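PDB 4UYP: cellulosomal scaffoldin anchoring protein C from Acetivibrio cellulolyticus, which takes part in cellulosome assembly at the cell surface, this chain being its third cohesin domain, which binds the dockerin of the adaptor scaffoldin ScaB. Local coordinates for residues Ser35-Phe40 and Asn70-Met75; Val45-Ile50 and Ala94-Lys99. One frame throughout, in Å; residues are numbered along the deposited sequence.

How the contacts relate
Contacts 1 and 2 each join two antiparallel strands of the one cohesin domain, and their segments alternate along the chain. Contact 1 is the more buried: one side of it faces the domain interior, and on the other the chain of the adaptor scaffoldin ScaB packs on Arg-37, Phe-72 and Ser-74. Contact 2 holds the outermost strand 45-52 to strand 91-100; it meets no other protein chain, and its polar side is partly exposed. The two pack together in the interior, where Phe-40 meets Val-45, Val-47 and Phe-98. Contact 1 has a cation-pi stack on the side that meets the dockerin, whereas contact 2 has a bulge and an Asn-Ser hydrogen bond at the sheet's outer strand.

Contact 1 of 2, residues Ser35-Phe40 and Asn70-Met75; sequences SFRTNF and NGFASM
Arg-37 lies over Phe-72 across the antiparallel pairing of strands 33-39 and 72-78, whose ladder includes Thr-38 N to Ala-73 O at 2.8 Å. From CB the arginine chain runs out past Ser-74: CB and CG pass near Ser-74 OG and Ala-73 O, and CD comes beside Phe-72 CB. A bend at chi3 (-62°) then lays the guanidinium flat on the phenyl ring, planes 9° apart. Arg-37 NE sits 3.0 Å from Ser-74 OG. Its CZ is 4.2 Å from the centroid of the Phe-72 ring, and NH1 stands over the middle of that ring. The long, flat, charged end suits this place, since it can stack and still bond: NH2 to Val-25 O of the ScaB chain, NH1 in a salt bridge to a bound HEPES buffer molecule. Ser-74 OG bonds Leu-26 O of the ScaB chain.

Where strand 33-39 ends, Gly-71 O takes two bonds at 3.0 Å, from Asn-39 ND2 and Phe-40 N, which approach from opposite faces of its carbonyl plane. Asn-39 OD1 accepts from Asn-115 ND2, which settles how the amide is turned. Glycine suits the positive phi of this G1 bulge, where Gly-71 and Phe-72 both face Asn-67, and its CA lies 3.8 Å from the centroid of the Phe-40 ring, over the face. On the interior side Phe-36 and one conformer of Met-75 lie side by side, pointing the same way.

The chemistry thus divides by side, mostly apolar toward the interior and polar or aromatic toward the dockerin, and the stack probably restrains the guanidinium's rotation while NH2 bonds Val-25 O.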
loop_
_atom_site.group_PDB
_atom_site.type_symbol
_atom_site.label_atom_id
_atom_site.label_comp_id
_atom_site.label_asym_id
_atom_site.label_seq_id
_atom_site.Cartn_x
_atom_site.Cartn_y
_atom_site.Cartn_z
ATOM N N SER C 35 9.063 0.461 -10.930
ATOM C CA SER C 35 7.661 0.011 -10.639
ATOM C C SER C 35 6.971 1.148 -9.880
ATOM O O SER C 35 7.591 1.913 -9.178
ATOM C CB SER C 35 7.648 -1.278 -9.817
ATOM O OG SER C 35 8.212 -1.051 -8.539
ATOM N N PHE C 36 5.673 1.215 -10.137
ATOM C CA PHE C 36 4.898 2.273 -9.513
ATOM C C PHE C 36 3.582 1.665 -9.097
ATOM O O PHE C 36 2.888 1.066 -9.936
ATOM C CB PHE C 36 4.642 3.451 -10.495
ATOM C CG PHE C 36 3.853 4.577 -9.879
ATOM C CD1 PHE C 36 4.504 5.399 -9.035
ATOM C CD2 PHE C 36 2.453 4.701 -10.081
ATOM C CE1 PHE C 36 3.907 6.403 -8.348
ATOM C CE2 PHE C 36 1.804 5.767 -9.317
ATOM C CZ PHE C 36 2.592 6.541 -8.540
ATOM N N ARG C 37 3.214 1.685 -7.796
ATOM C CA ARG C 37 1.925 1.116 -7.358
ATOM C C ARG C 37 1.141 2.144 -6.620
ATOM O O ARG C 37 1.695 2.890 -5.803
ATOM C CB ARG C 37 2.251 -0.025 -6.410
ATOM C CG ARG C 37 0.916 -0.630 -5.934
ATOM C CD ARG C 37 1.055 -1.866 -5.044
ATOM N NE ARG C 37 1.693 -2.918 -5.778
ATOM C CZ ARG C 37 1.689 -4.144 -5.315
ATOM N NH1 ARG C 37 1.117 -4.518 -4.160
ATOM N NH2 ARG C 37 2.278 -5.125 -5.999
ATOM N N THR C 38 -0.140 2.222 -6.963
ATOM C CA THR C 38 -1.130 3.121 -6.280
ATOM C C THR C 38 -2.105 2.254 -5.544
ATOM O O THR C 38 -2.600 1.250 -6.067
ATOM C CB THR C 38 -2.019 3.939 -7.286
ATOM O OG1 THR C 38 -2.744 3.078 -8.137
ATOM C CG2 THR C 38 -1.094 4.884 -8.148
ATOM N N ASN C 39 -2.489 2.656 -4.309
ATOM C CA ASN C 39 -3.669 2.064 -3.672
ATOM C C ASN C 39 -4.876 3.017 -3.691
ATOM O O ASN C 39 -4.729 4.210 -3.837
ATOM C CB ASN C 39 -3.310 1.738 -2.179
ATOM C CG ASN C 39 -2.274 0.572 -2.105
ATOM O OD1 ASN C 39 -1.062 0.873 -1.898
ATOM N ND2 ASN C 39 -2.694 -0.633 -2.309
ATOM N N PHE C 40 -5.954 2.323 -3.463
ATOM C CA PHE C 40 -7.268 3.019 -3.401
ATOM C C PHE C 40 -8.228 2.124 -2.636
ATOM O O PHE C 40 -8.049 0.912 -2.502
ATOM C CB PHE C 40 -7.838 3.259 -4.831
ATOM C CG PHE C 40 -7.939 1.984 -5.685
ATOM C CD1 PHE C 40 -6.780 1.574 -6.477
ATOM C CD2 PHE C 40 -9.131 1.154 -5.744
ATOM C CE1 PHE C 40 -6.876 0.422 -7.287
ATOM C CE2 PHE C 40 -9.191 0.024 -6.553
ATOM C CZ PHE C 40 -8.043 -0.353 -7.326
ATOM N N ASN C 70 -8.562 -5.987 -3.960
ATOM C CA ASN C 70 -7.625 -5.600 -2.954
ATOM C C ASN C 70 -7.217 -4.123 -2.992
ATOM O O ASN C 70 -6.632 -3.588 -2.082
ATOM C CB ASN C 70 -6.427 -6.508 -3.049
ATOM C CG ASN C 70 -6.799 -7.945 -2.588
ATOM O OD1 ASN C 70 -7.831 -8.142 -1.978
ATOM N ND2 ASN C 70 -5.985 -8.904 -2.928
ATOM N N GLY C 71 -7.571 -3.440 -4.025
ATOM C CA GLY C 71 -7.313 -1.970 -3.988
ATOM C C GLY C 71 -5.898 -1.504 -4.383
ATOM O O GLY C 71 -5.314 -0.631 -3.786
ATOM N N PHE C 72 -5.373 -2.170 -5.485
ATOM C CA PHE C 72 -4.112 -1.555 -5.973
ATOM C C PHE C 72 -4.042 -1.714 -7.501
ATOM O O PHE C 72 -4.667 -2.522 -8.125
ATOM C CB PHE C 72 -2.828 -2.150 -5.323
ATOM C CG PHE C 72 -2.623 -3.621 -5.655
ATOM C CD1 PHE C 72 -1.884 -4.042 -6.818
ATOM C CD2 PHE C 72 -3.092 -4.654 -4.823
ATOM C CE1 PHE C 72 -1.706 -5.418 -7.074
ATOM C CE2 PHE C 72 -2.857 -6.014 -5.105
ATOM C CZ PHE C 72 -2.201 -6.432 -6.262
ATOM N N ALA C 73 -3.213 -0.824 -8.012
ATOM C CA ALA C 73 -2.823 -0.798 -9.438
ATOM C C ALA C 73 -1.335 -0.644 -9.493
ATOM O O ALA C 73 -0.770 0.240 -8.876
ATOM C CB ALA C 73 -3.502 0.339 -10.192
ATOM N N SER C 74 -0.712 -1.449 -10.359
ATOM C CA SER C 74 0.780 -1.497 -10.488
ATOM C C SER C 74 1.158 -1.337 -11.937
ATOM O O SER C 74 0.492 -1.866 -12.818
ATOM C CB SER C 74 1.386 -2.825 -10.046
ATOM O OG SER C 74 1.025 -3.111 -8.675
ATOM N N MET C 75 2.231 -0.626 -12.140
ATOM C CA MET C 75 2.786 -0.334 -13.490
ATOM C C MET C 75 4.293 -0.630 -13.431
ATOM O O MET C 75 4.933 -0.197 -12.463
ATOM C CB MET C 75 2.512 1.162 -13.847
ATOM C CG MET C 75 1.032 1.379 -14.285
ATOM S SD MET C 75 0.310 2.807 -13.403
ATOM C CE MET C 75 0.030 2.197 -11.707
#

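Contact 2 of 2, residues Val45-Ile50 and Ala94-Lys99; sequences VTVASI and ATINFK
A classic beta bulge interrupts the antiparallel pairing of edge strand 45-52 with strand 91-100, with Ala-48 and Ser-49 both set against Asn-97. Asn-97 O receives Ala-48 N at 2.8 Å and, in a weak bond, Ser-49 N at 3.4 Å, while Asn-97 N returns a bond to Ser-49 O. The extra residue shifts the register by one, so that Val-47 pairs with Phe-98 and Ile-50 with Ile-96, and all four keep their side chains on the interior side.

On the other side Asn-97 ND2 gives a fairly straight bond to Ser-49 OG, 2.9 Å long and 162° at the hydrogen, with the oxygen close to the amide plane. Ser-49 chi1 of 53° sets OG between its own backbone N and carbonyl carbon, within reach of that amide. Asparagine is apt here because its two ends serve different neighbours: OD1 bonds Ser-18 OG, and ND2 also bonds Asp-51.

Within the core, branched and aromatic groups cross at an angle. Val-45 CG2 meets Phe-98 CD1 at 3.6 Å, and Val-47 CG2 reaches both Phe-98 CE1, at 3.8 Å, and Ile-96 CG2, at 3.9 Å. Ile-96 CG2 in turn lies over one face of the Phe-98 ring, toward its rim. The Phe-98 ring also meets Phe-40 edge-to-face. Toward the partly exposed end, Thr-46 and Lys-99 run side by side; a water joins Thr-46 OG1 to Lys-99 O, and the lysine amine makes a salt bridge with Asp-102.

A bulged edge strand with one apolar and one polar side fits the beta sandwich of the cohesin domain, here with Phe-98 and its valine neighbours packed between the layers.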
loop_
_atom_site.group_PDB
_atom_site.type_symbol
_atom_site.label_atom_id
_atom_site.label_comp_id
_atom_site.label_asym_id
_atom_site.label_seq_id
_atom_site.Cartn_x
_atom_site.Cartn_y
_atom_site.Cartn_z
ATOM N N VAL C 45 -13.754 3.273 -5.515
ATOM C CA VAL C 45 -13.402 3.316 -6.931
ATOM C C VAL C 45 -12.834 1.953 -7.282
ATOM O O VAL C 45 -12.297 1.213 -6.453
ATOM C CB VAL C 45 -12.348 4.390 -7.260
ATOM C CG1 VAL C 45 -12.957 5.791 -6.979
ATOM C CG2 VAL C 45 -11.039 4.203 -6.511
ATOM N N THR C 46 -12.870 1.682 -8.568
ATOM C CA THR C 46 -12.244 0.475 -9.115
ATOM C C THR C 46 -11.565 0.898 -10.441
ATOM O O THR C 46 -11.945 1.890 -11.109
ATOM C CB THR C 46 -13.201 -0.671 -9.416
ATOM O OG1 THR C 46 -14.345 -0.191 -10.176
ATOM C CG2 THR C 46 -13.559 -1.329 -8.127
ATOM N N VAL C 47 -10.553 0.158 -10.866
ATOM C CA VAL C 47 -9.873 0.502 -12.127
ATOM C C VAL C 47 -10.627 -0.060 -13.337
ATOM O O VAL C 47 -10.902 -1.275 -13.409
ATOM C CB VAL C 47 -8.439 -0.055 -12.149
ATOM C CG1 VAL C 47 -7.722 0.246 -13.484
ATOM C CG2 VAL C 47 -7.614 0.535 -11.000
ATOM N N ALA C 48 -11.024 0.807 -14.246
ATOM C CA ALA C 48 -11.622 0.413 -15.522
ATOM C C ALA C 48 -10.544 0.052 -16.524
ATOM O O ALA C 48 -10.687 -0.921 -17.323
ATOM C CB ALA C 48 -12.527 1.537 -16.079
ATOM N N SER C 49 -9.448 0.826 -16.549
ATOM C CA SER C 49 -8.355 0.570 -17.516
ATOM C C SER C 49 -7.181 1.449 -17.118
ATOM O O SER C 49 -7.325 2.445 -16.345
ATOM C CB SER C 49 -8.700 0.921 -18.956
ATOM O OG SER C 49 -9.172 2.269 -19.067
ATOM N N ILE C 50 -5.959 1.093 -17.553
ATOM C CA ILE C 50 -4.765 1.927 -17.384
ATOM C C ILE C 50 -4.209 2.210 -18.764
ATOM O O ILE C 50 -4.009 1.229 -19.519
ATOM C CB ILE C 50 -3.732 1.181 -16.512
ATOM C CG1 ILE C 50 -4.327 0.957 -15.124
ATOM C CG2 ILE C 50 -2.448 2.063 -16.389
ATOM C CD1 ILE C 50 -3.405 0.126 -14.241
ATOM N N ALA C 94 1.506 7.417 -17.225
ATOM C CA ALA C 94 0.320 6.557 -17.410
ATOM C C ALA C 94 -0.827 7.295 -16.864
ATOM O O ALA C 94 -0.672 8.231 -16.049
ATOM C CB ALA C 94 0.510 5.187 -16.718
ATOM N N THR C 95 -2.040 6.878 -17.237
ATOM C CA THR C 95 -3.279 7.431 -16.685
ATOM C C THR C 95 -4.145 6.279 -16.240
ATOM O O THR C 95 -4.338 5.325 -16.997
ATOM C CB THR C 95 -3.995 8.256 -17.721
ATOM O OG1 THR C 95 -3.119 9.331 -18.151
ATOM C CG2 THR C 95 -5.284 8.919 -17.155
ATOM N N ILE C 96 -4.657 6.378 -15.032
ATOM C CA ILE C 96 -5.549 5.308 -14.512
ATOM C C ILE C 96 -7.002 5.791 -14.686
ATOM O O ILE C 96 -7.292 6.930 -14.213
ATOM C CB ILE C 96 -5.304 4.992 -13.063
ATOM C CG1 ILE C 96 -3.840 4.549 -12.893
ATOM C CG2 ILE C 96 -6.237 3.861 -12.581
ATOM C CD1 ILE C 96 -3.470 4.529 -11.426
ATOM N N ASN C 97 -7.844 5.064 -15.410
ATOM C CA ASN C 97 -9.271 5.412 -15.475
ATOM C C ASN C 97 -10.042 4.676 -14.431
ATOM O O ASN C 97 -10.075 3.441 -14.478
ATOM C CB ASN C 97 -9.731 5.084 -16.874
ATOM C CG ASN C 97 -8.858 5.775 -17.938
ATOM O OD1 ASN C 97 -8.740 7.003 -17.911
ATOM N ND2 ASN C 97 -8.304 4.994 -18.848
ATOM N N PHE C 98 -10.564 5.425 -13.475
ATOM C CA PHE C 98 -11.245 4.824 -12.314
ATOM C C PHE C 98 -12.775 4.967 -12.427
ATOM O O PHE C 98 -13.278 6.057 -12.774
ATOM C CB PHE C 98 -10.909 5.586 -11.038
ATOM C CG PHE C 98 -9.546 5.271 -10.438
ATOM C CD1 PHE C 98 -9.379 4.078 -9.758
ATOM C CD2 PHE C 98 -8.484 6.109 -10.577
ATOM C CE1 PHE C 98 -8.168 3.774 -9.116
ATOM C CE2 PHE C 98 -7.230 5.800 -9.910
ATOM C CZ PHE C 98 -7.118 4.656 -9.206
ATOM N N LYS C 99 -13.477 3.878 -12.248
ATOM C CA LYS C 99 -14.949 3.934 -12.066
ATOM C C LYS C 99 -15.283 4.306 -10.622
ATOM O O LYS C 99 -14.898 3.618 -9.690
ATOM C CB LYS C 99 -15.511 2.484 -12.410
ATOM C CG LYS C 99 -16.937 2.257 -11.918
ATOM C CD LYS C 99 -17.838 3.078 -12.743
ATOM C CE LYS C 99 -19.330 2.676 -12.448
ATOM N NZ LYS C 99 -19.662 2.695 -11.062
HETATM O O HOH W 1 -16.167 1.222 -8.449
#